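Local coordinates for NADH oxidoreductase (Mesorhizobium loti, PDB 3PI7), which probably binds NADPH and catalyses the reduction of quinone-like substrates, as a putative member of the NAD(P)H:quinone reductase family, at residues 167-172 and 247-252; 180-185 and 192-197; 203-206 and 212-215. All blocks are in the same frame, centred on the assembly; numbering follows the deposited sequence. Where two conformers were deposited one is given.

Overall arrangement
The three contacts pack helices onto both faces of the parallel sheet of the NAD(P)-binding Rossmann domain. From the N terminus, strand 167-170 opens the loop that contact 1 closes only at helix 243-252. Within that loop the chain passes through helix 176-188 and returns along strand 191-196, where contact 2 closes; helix 202-208 and strand 212-215 close contact 3. Contacts 2 and 3 follow in series, both nested within contact 1. Strands 167-170, 191-196 and 212-215 are successive neighbours in the sheet, so backbone hydrogen bonds link contact 1 to contact 2 and contact 2 to contact 3, while contacts 1 and 3 do not touch. Helices 176-188 and 202-208 cover one face, helix 243-252 the other.

Contact 1. Residues 167-172 and 247-252; sequences AFVMTA and SAIFNA
Ile-249 reaches out from helix 243-252 and sets its two methyl ends on two different residues of segment 167-172. Its CG2 branch meets Val-169, with Ile-249 CG2 and Val-169 CG1 3.8 Å apart, an ordinary apolar contact. The longer branch carries CD1 to the methyl of Thr-171, and here Thr-171 CG2 and Ile-249 CD1 are 3.4 Å apart, closer than carbon atoms usually pack. The branching explains the split: CG2 is anti to the backbone N while CG1 lies beside it (chi1 -71°), and the extended second torsion (169°) pushes CD1 outward. A beta-branched residue suits the place because one side chain can span Val-169 of the strand and Thr-171 just past its end, two alternate residues that both point at the helix.

Thr-171 is used from both branches. With chi1 at 47°, its methyl is left for Ile-249 while OG1 is hydrogen-bonded to Asp-239 OD1 and to the backbone N of Ala-240. Further out, backbone bonds hold Val-169 between strands: it pairs with Ile-236 and Leu-238, and its neighbours Phe-168 and Met-170 (modelled as selenomethionine) pair with strand 191-196 and turn their side chains to helix 176-188 on the opposite face. The central first strand of the Rossmann sheet is thus covered on both faces. Chemically, helix 243-252 is held to segment 167-172 by methyl contacts alone, while the polar bonds of Thr-171 go to Asp-239 and Ala-240, at and just after the end of the neighbouring strand 236-239.

Contact 2. Residues 180-185 and 192-197; sequences LIIGLA and PIVTVR
Ala-185 presses its methyl onto the ring of Pro-192, and this is the tight end of the contact: Ala-185 CB lies 3.6 Å from Pro-192 CG and 4.1 Å from Pro-192 CD. Alanine suits the place: its single methyl points toward the strand and takes up little room between helix and ring. One turn earlier Ile-182 fits more loosely. Its CB points along the strand rather than at it, but CG1, beside the backbone N (chi1 -70°), bends the chain inward, so that Ile-182 CG1 stands 4.0 Å from Pro-192 CB. Its end then crosses to the next inward-facing residue of the strand, with Ile-182 CD1 also 4.0 Å from Val-194 CG1.

Helix 180-185 runs nearly antiparallel to strand 192-196 (160°), as expected of the returning helix in a beta-alpha-beta crossover of the Rossmann fold. The far side of the helix, with Leu-180, Gly-183 and Leu-184, is partly exposed, although Leu-180 and Leu-184 also meet helix 148-163. Since every touching group here is a carbon chain or ring, shape and exclusion of water, rather than directed bonds, hold this helix to the strand.

Contact 3. Residues 203-206 and 212-215; sequences ALLK and HVLN
The second beta-alpha-beta unit of the Rossmann domain, strand 191-196, helix 202-208 and strand 212-215, is closed where Val-213 meets Leu-205 and Lys-206. Val-213 points from the strand at the helix and does most of the touching. Its CG2 is shared by two consecutive helix residues: Val-213 CG2 lies 3.8 Å from Leu-205 CB and 3.8 Å from Lys-206 CG. The other methyl takes a separate partner, with Val-213 CG1 4.2 Å from Leu-205 CD1. With CG1 anti to the backbone N (chi1 -175°), both methyls are turned to the helix, CG2 to the base of Leu-205 and CG1 to its tip, and the two side chains cross at about a right angle.

Strand 212-215 is an edge strand of the parallel sheet within this chain, next to strand 191-196, and the helix between them packs over both. Leu-205 suits this seam because it is long enough to reach Val-194 and Val-196 as well as Val-213, and it also touches Ile-182 of helix 176-188. Val-213 in turn rests on Val-196.

Lys-206 lies at the exposed border of the contact. Its CB does not point at the strand, but the chain bends inward enough for CG to cover Val-213, then runs extended past it, its aliphatic carbons alongside the valine and its amine just beyond them. Such a residue pairs an aliphatic stem for the edge of the core with a charge at the surface, and the side chain comes within about 5 Å of a bound glycerol, probably a crystallisation additive. The neighbouring His-212 turns to the other face of the sheet, where NE2 is hydrogen-bonded to Glu-232 OE2 of helix 221-232.

Contact 1. Residues 167-172 and 247-252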
loop_
_atom_site.group_PDB
_atom_site.type_symbol
_atom_site.label_atom_id
_atom_site.label_comp_id
_atom_site.label_asym_id
_atom_site.label_seq_id
_atom_site.Cartn_x
_atom_site.Cartn_y
_atom_site.Cartn_z
ATOM N N ALA A 167 13.980 14.295 -5.530
ATOM C CA ALA A 167 14.438 13.441 -4.439
ATOM C C ALA A 167 13.659 12.151 -4.358
ATOM O O ALA A 167 12.466 12.139 -4.583
ATOM C CB ALA A 167 14.315 14.166 -3.112
ATOM N N PHE A 168 14.350 11.056 -3.993
ATOM C CA PHE A 168 13.694 9.772 -3.790
ATOM C C PHE A 168 14.498 9.019 -2.740
ATOM O O PHE A 168 15.620 9.424 -2.423
ATOM C CB PHE A 168 13.526 9.010 -5.105
ATOM C CG PHE A 168 14.814 8.537 -5.707
ATOM C CD1 PHE A 168 15.638 9.416 -6.415
ATOM C CD2 PHE A 168 15.246 7.222 -5.518
ATOM C CE1 PHE A 168 16.816 8.962 -7.006
ATOM C CE2 PHE A 168 16.442 6.778 -6.093
ATOM C CZ PHE A 168 17.243 7.667 -6.782
ATOM N N VAL A 169 13.894 8.013 -2.130
ATOM C CA VAL A 169 14.545 7.324 -1.011
ATOM C C VAL A 169 14.795 5.864 -1.342
ATOM O O VAL A 169 13.963 5.213 -1.972
ATOM C CB VAL A 169 13.701 7.461 0.305
ATOM C CG1 VAL A 169 14.424 6.874 1.520
ATOM C CG2 VAL A 169 13.322 8.904 0.574
HETATM N N MSE A 170 15.907 5.334 -0.798
HETATM C CA MSE A 170 16.228 3.916 -0.948
HETATM C C MSE A 170 16.845 3.383 0.315
HETATM O O MSE A 170 17.752 4.002 0.858
HETATM C CB MSE A 170 17.203 3.676 -2.110
HETATM C CG MSE A 170 16.556 3.916 -3.446
HETATM SE SE MSE A 170 17.670 3.357 -4.887
HETATM C CE MSE A 170 19.070 4.696 -4.697
ATOM N N THR A 171 16.355 2.232 0.788
ATOM C CA THR A 171 17.044 1.518 1.870
ATOM C C THR A 171 18.099 0.593 1.237
ATOM O O THR A 171 18.049 0.326 0.027
ATOM C CB THR A 171 16.090 0.734 2.734
ATOM O OG1 THR A 171 15.202 0.005 1.899
ATOM C CG2 THR A 171 15.339 1.586 3.689
ATOM N N ALA A 172 19.051 0.070 2.046
ATOM C CA ALA A 172 20.157 -0.797 1.578
ATOM C C ALA A 172 20.949 -0.040 0.528
ATOM O O ALA A 172 21.173 -0.535 -0.575
ATOM C CB ALA A 172 19.628 -2.119 1.012
ATOM N N SER A 247 9.470 1.317 8.042
ATOM C CA SER A 247 8.282 1.846 8.718
ATOM C C SER A 247 8.514 3.311 9.094
ATOM O O SER A 247 7.640 4.153 8.858
ATOM C CB SER A 247 7.974 1.024 9.964
ATOM O OG SER A 247 6.897 1.613 10.674
ATOM N N ALA A 248 9.701 3.614 9.651
ATOM C CA ALA A 248 10.107 4.963 10.063
ATOM C C ALA A 248 10.233 5.879 8.874
ATOM O O ALA A 248 9.763 7.019 8.915
ATOM C CB ALA A 248 11.432 4.901 10.812
ATOM N N ILE A 249 10.869 5.388 7.789
ATOM C CA ILE A 249 11.047 6.206 6.591
ATOM C C ILE A 249 9.677 6.585 6.026
ATOM O O ILE A 249 9.411 7.744 5.822
ATOM C CB ILE A 249 11.906 5.442 5.560
ATOM C CG1 ILE A 249 13.371 5.365 6.059
ATOM C CG2 ILE A 249 11.813 6.109 4.166
ATOM C CD1 ILE A 249 14.209 4.399 5.239
ATOM N N PHE A 250 8.817 5.587 5.769
ATOM C CA PHE A 250 7.492 5.828 5.242
ATOM C C PHE A 250 6.725 6.838 6.087
ATOM O O PHE A 250 6.124 7.768 5.552
ATOM C CB PHE A 250 6.736 4.509 5.184
ATOM C CG PHE A 250 5.350 4.640 4.603
ATOM C CD1 PHE A 250 5.168 5.040 3.279
ATOM C CD2 PHE A 250 4.227 4.285 5.353
ATOM C CE1 PHE A 250 3.893 5.101 2.720
ATOM C CE2 PHE A 250 2.952 4.328 4.790
ATOM C CZ PHE A 250 2.795 4.734 3.475
ATOM N N ASN A 251 6.767 6.672 7.408
ATOM C CA ASN A 251 6.084 7.564 8.330
ATOM C C ASN A 251 6.538 9.028 8.179
ATOM O O ASN A 251 5.721 9.949 8.278
ATOM C CB ASN A 251 6.361 7.088 9.753
ATOM C CG ASN A 251 5.582 7.825 10.813
ATOM O OD1 ASN A 251 6.146 8.553 11.637
ATOM N ND2 ASN A 251 4.286 7.686 10.781
ATOM N N ALA A 252 7.836 9.246 7.926
ATOM C CA ALA A 252 8.414 10.590 7.833
ATOM C C ALA A 252 8.233 11.209 6.449
ATOM O O ALA A 252 8.439 12.422 6.293
ATOM C CB ALA A 252 9.900 10.551 8.179
#

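Contact 2. Residues 180-185 and 192-197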
loop_
_atom_site.group_PDB
_atom_site.type_symbol
_atom_site.label_atom_id
_atom_site.label_comp_id
_atom_site.label_asym_id
_atom_site.label_seq_id
_atom_site.Cartn_x
_atom_site.Cartn_y
_atom_site.Cartn_z
ATOM N N LEU A 180 23.596 1.268 -8.910
ATOM C CA LEU A 180 23.234 1.516 -10.313
ATOM C C LEU A 180 22.183 2.646 -10.411
ATOM O O LEU A 180 22.249 3.493 -11.302
ATOM C CB LEU A 180 22.672 0.241 -10.964
ATOM C CG LEU A 180 23.648 -0.906 -11.247
ATOM C CD1 LEU A 180 22.907 -2.102 -11.730
ATOM C CD2 LEU A 180 24.717 -0.500 -12.229
ATOM N N ILE A 181 21.187 2.627 -9.520
ATOM C CA ILE A 181 20.126 3.644 -9.529
ATOM C C ILE A 181 20.712 5.003 -9.185
ATOM O O ILE A 181 20.359 5.983 -9.824
ATOM C CB ILE A 181 18.942 3.255 -8.599
ATOM C CG1 ILE A 181 18.310 1.966 -9.146
ATOM C CG2 ILE A 181 17.866 4.406 -8.541
ATOM C CD1 ILE A 181 17.203 1.351 -8.294
ATOM N N ILE A 182 21.631 5.045 -8.205
ATOM C CA ILE A 182 22.284 6.306 -7.815
ATOM C C ILE A 182 22.969 6.927 -9.062
ATOM O O ILE A 182 22.788 8.121 -9.317
ATOM C CB ILE A 182 23.260 6.125 -6.614
ATOM C CG1 ILE A 182 22.483 5.850 -5.317
ATOM C CG2 ILE A 182 24.105 7.402 -6.433
ATOM C CD1 ILE A 182 23.307 5.292 -4.139
ATOM N N GLY A 183 23.685 6.101 -9.836
ATOM C CA GLY A 183 24.352 6.503 -11.079
ATOM C C GLY A 183 23.400 7.107 -12.098
ATOM O O GLY A 183 23.650 8.198 -12.611
ATOM N N LEU A 184 22.275 6.427 -12.357
ATOM C CA LEU A 184 21.202 6.920 -13.236
ATOM C C LEU A 184 20.653 8.252 -12.748
ATOM O O LEU A 184 20.385 9.150 -13.542
ATOM C CB LEU A 184 20.037 5.913 -13.278
ATOM C CG LEU A 184 20.269 4.592 -14.015
ATOM C CD1 LEU A 184 19.088 3.639 -13.810
ATOM C CD2 LEU A 184 20.492 4.827 -15.523
ATOM N N ALA A 185 20.401 8.347 -11.428
ATOM C CA ALA A 185 19.872 9.537 -10.804
ATOM C C ALA A 185 20.798 10.716 -11.007
ATOM O O ALA A 185 20.331 11.781 -11.391
ATOM C CB ALA A 185 19.672 9.284 -9.322
ATOM N N PRO A 192 19.233 11.109 -4.721
ATOM C CA PRO A 192 18.951 9.920 -3.914
ATOM C C PRO A 192 19.175 10.167 -2.441
ATOM O O PRO A 192 20.161 10.780 -2.048
ATOM C CB PRO A 192 19.947 8.872 -4.453
ATOM C CG PRO A 192 20.401 9.409 -5.766
ATOM C CD PRO A 192 20.374 10.888 -5.625
ATOM N N ILE A 193 18.277 9.624 -1.627
ATOM C CA ILE A 193 18.396 9.661 -0.173
ATOM C C ILE A 193 18.549 8.215 0.184
ATOM O O ILE A 193 17.607 7.457 -0.040
ATOM C CB ILE A 193 17.154 10.318 0.472
ATOM C CG1 ILE A 193 17.003 11.793 0.055
ATOM C CG2 ILE A 193 17.145 10.132 2.016
ATOM C CD1 ILE A 193 15.501 12.285 0.204
ATOM N N VAL A 194 19.701 7.800 0.732
ATOM C CA VAL A 194 19.848 6.383 0.984
ATOM C C VAL A 194 20.257 6.128 2.411
ATOM O O VAL A 194 20.886 6.971 3.032
ATOM C CB VAL A 194 20.830 5.689 -0.016
ATOM C CG1 VAL A 194 20.434 5.963 -1.471
ATOM C CG2 VAL A 194 22.283 6.085 0.237
ATOM N N THR A 195 19.896 4.966 2.921
ATOM C CA THR A 195 20.292 4.581 4.275
ATOM C C THR A 195 21.333 3.464 4.224
ATOM O O THR A 195 21.263 2.571 3.364
ATOM C CB THR A 195 19.084 4.158 5.127
ATOM O OG1 THR A 195 18.607 2.931 4.591
ATOM C CG2 THR A 195 17.968 5.231 5.179
ATOM N N VAL A 196 22.296 3.516 5.149
ATOM C CA VAL A 196 23.354 2.508 5.330
ATOM C C VAL A 196 23.439 2.086 6.805
ATOM O O VAL A 196 22.856 2.745 7.651
ATOM C CB VAL A 196 24.731 3.015 4.830
ATOM C CG1 VAL A 196 24.700 3.292 3.340
ATOM C CG2 VAL A 196 25.190 4.244 5.602
ATOM N N ARG A 197 24.230 1.045 7.115
ATOM C CA ARG A 197 24.482 0.558 8.485
ATOM C C ARG A 197 25.927 0.858 8.915
ATOM O O ARG A 197 26.274 0.657 10.082
ATOM C CB ARG A 197 24.227 -0.956 8.579
ATOM C CG ARG A 197 22.766 -1.330 8.390
ATOM C CD ARG A 197 22.532 -2.825 8.342
#

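Contact 3. Residues 203-206 and 212-215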
loop_
_atom_site.group_PDB
_atom_site.type_symbol
_atom_site.label_atom_id
_atom_site.label_comp_id
_atom_site.label_asym_id
_atom_site.label_seq_id
_atom_site.Cartn_x
_atom_site.Cartn_y
_atom_site.Cartn_z
ATOM N N ALA A 203 30.993 7.976 2.263
ATOM C CA ALA A 203 31.810 8.609 1.228
ATOM C C ALA A 203 31.614 7.968 -0.143
ATOM O O ALA A 203 31.426 8.698 -1.118
ATOM C CB ALA A 203 33.283 8.577 1.614
ATOM N N LEU A 204 31.588 6.623 -0.228
ATOM C CA LEU A 204 31.479 6.013 -1.547
ATOM C C LEU A 204 30.133 6.275 -2.184
ATOM O O LEU A 204 30.078 6.476 -3.404
ATOM C CB LEU A 204 31.821 4.516 -1.564
ATOM C CG LEU A 204 30.838 3.486 -1.004
ATOM C CD1 LEU A 204 29.995 2.893 -2.123
ATOM C CD2 LEU A 204 31.613 2.319 -0.369
ATOM N N LEU A 205 29.056 6.256 -1.384
ATOM C CA LEU A 205 27.715 6.476 -1.945
ATOM C C LEU A 205 27.535 7.920 -2.354
ATOM O O LEU A 205 26.949 8.183 -3.400
ATOM C CB LEU A 205 26.603 6.015 -0.995
ATOM C CG LEU A 205 26.569 4.501 -0.854
ATOM C CD1 LEU A 205 25.571 4.063 0.158
ATOM C CD2 LEU A 205 26.346 3.792 -2.209
ATOM N N LYS A 206 28.132 8.854 -1.600
ATOM C CA LYS A 206 28.073 10.257 -1.982
ATOM C C LYS A 206 28.892 10.493 -3.248
ATOM O O LYS A 206 28.476 11.274 -4.112
ATOM C CB LYS A 206 28.555 11.128 -0.838
ATOM C CG LYS A 206 27.463 11.394 0.169
ATOM C CD LYS A 206 28.003 12.092 1.396
ATOM C CE LYS A 206 26.890 12.425 2.354
ATOM N NZ LYS A 206 27.395 13.055 3.602
ATOM N N HIS A 212 21.904 12.344 -0.054
ATOM C CA HIS A 212 21.940 12.098 1.388
ATOM C C HIS A 212 22.256 10.647 1.659
ATOM O O HIS A 212 21.698 9.758 1.014
ATOM C CB HIS A 212 20.570 12.451 2.026
ATOM C CG HIS A 212 20.208 13.899 1.926
ATOM N ND1 HIS A 212 20.516 14.786 2.944
ATOM C CD2 HIS A 212 19.541 14.562 0.952
ATOM C CE1 HIS A 212 20.022 15.955 2.558
ATOM N NE2 HIS A 212 19.460 15.878 1.353
ATOM N N VAL A 213 23.078 10.396 2.676
ATOM C CA VAL A 213 23.415 9.034 3.074
ATOM C C VAL A 213 23.244 9.023 4.568
ATOM O O VAL A 213 23.966 9.726 5.260
ATOM C CB VAL A 213 24.815 8.534 2.613
ATOM C CG1 VAL A 213 25.010 7.057 2.987
ATOM C CG2 VAL A 213 24.990 8.718 1.120
ATOM N N LEU A 214 22.250 8.295 5.059
ATOM C CA LEU A 214 21.961 8.307 6.495
ATOM C C LEU A 214 22.306 6.982 7.119
ATOM O O LEU A 214 21.934 5.940 6.587
ATOM C CB LEU A 214 20.478 8.619 6.744
ATOM C CG LEU A 214 19.880 9.864 6.025
ATOM C CD1 LEU A 214 18.430 10.038 6.383
ATOM C CD2 LEU A 214 20.661 11.121 6.350
ATOM N N ASN A 215 23.009 7.027 8.250
ATOM C CA ASN A 215 23.350 5.824 8.996
ATOM C C ASN A 215 22.166 5.560 9.928
ATOM O O ASN A 215 21.880 6.346 10.844
ATOM C CB ASN A 215 24.704 5.968 9.736
ATOM C CG ASN A 215 25.173 4.672 10.344
ATOM O OD1 ASN A 215 24.380 3.773 10.631
ATOM N ND2 ASN A 215 26.477 4.530 10.525
#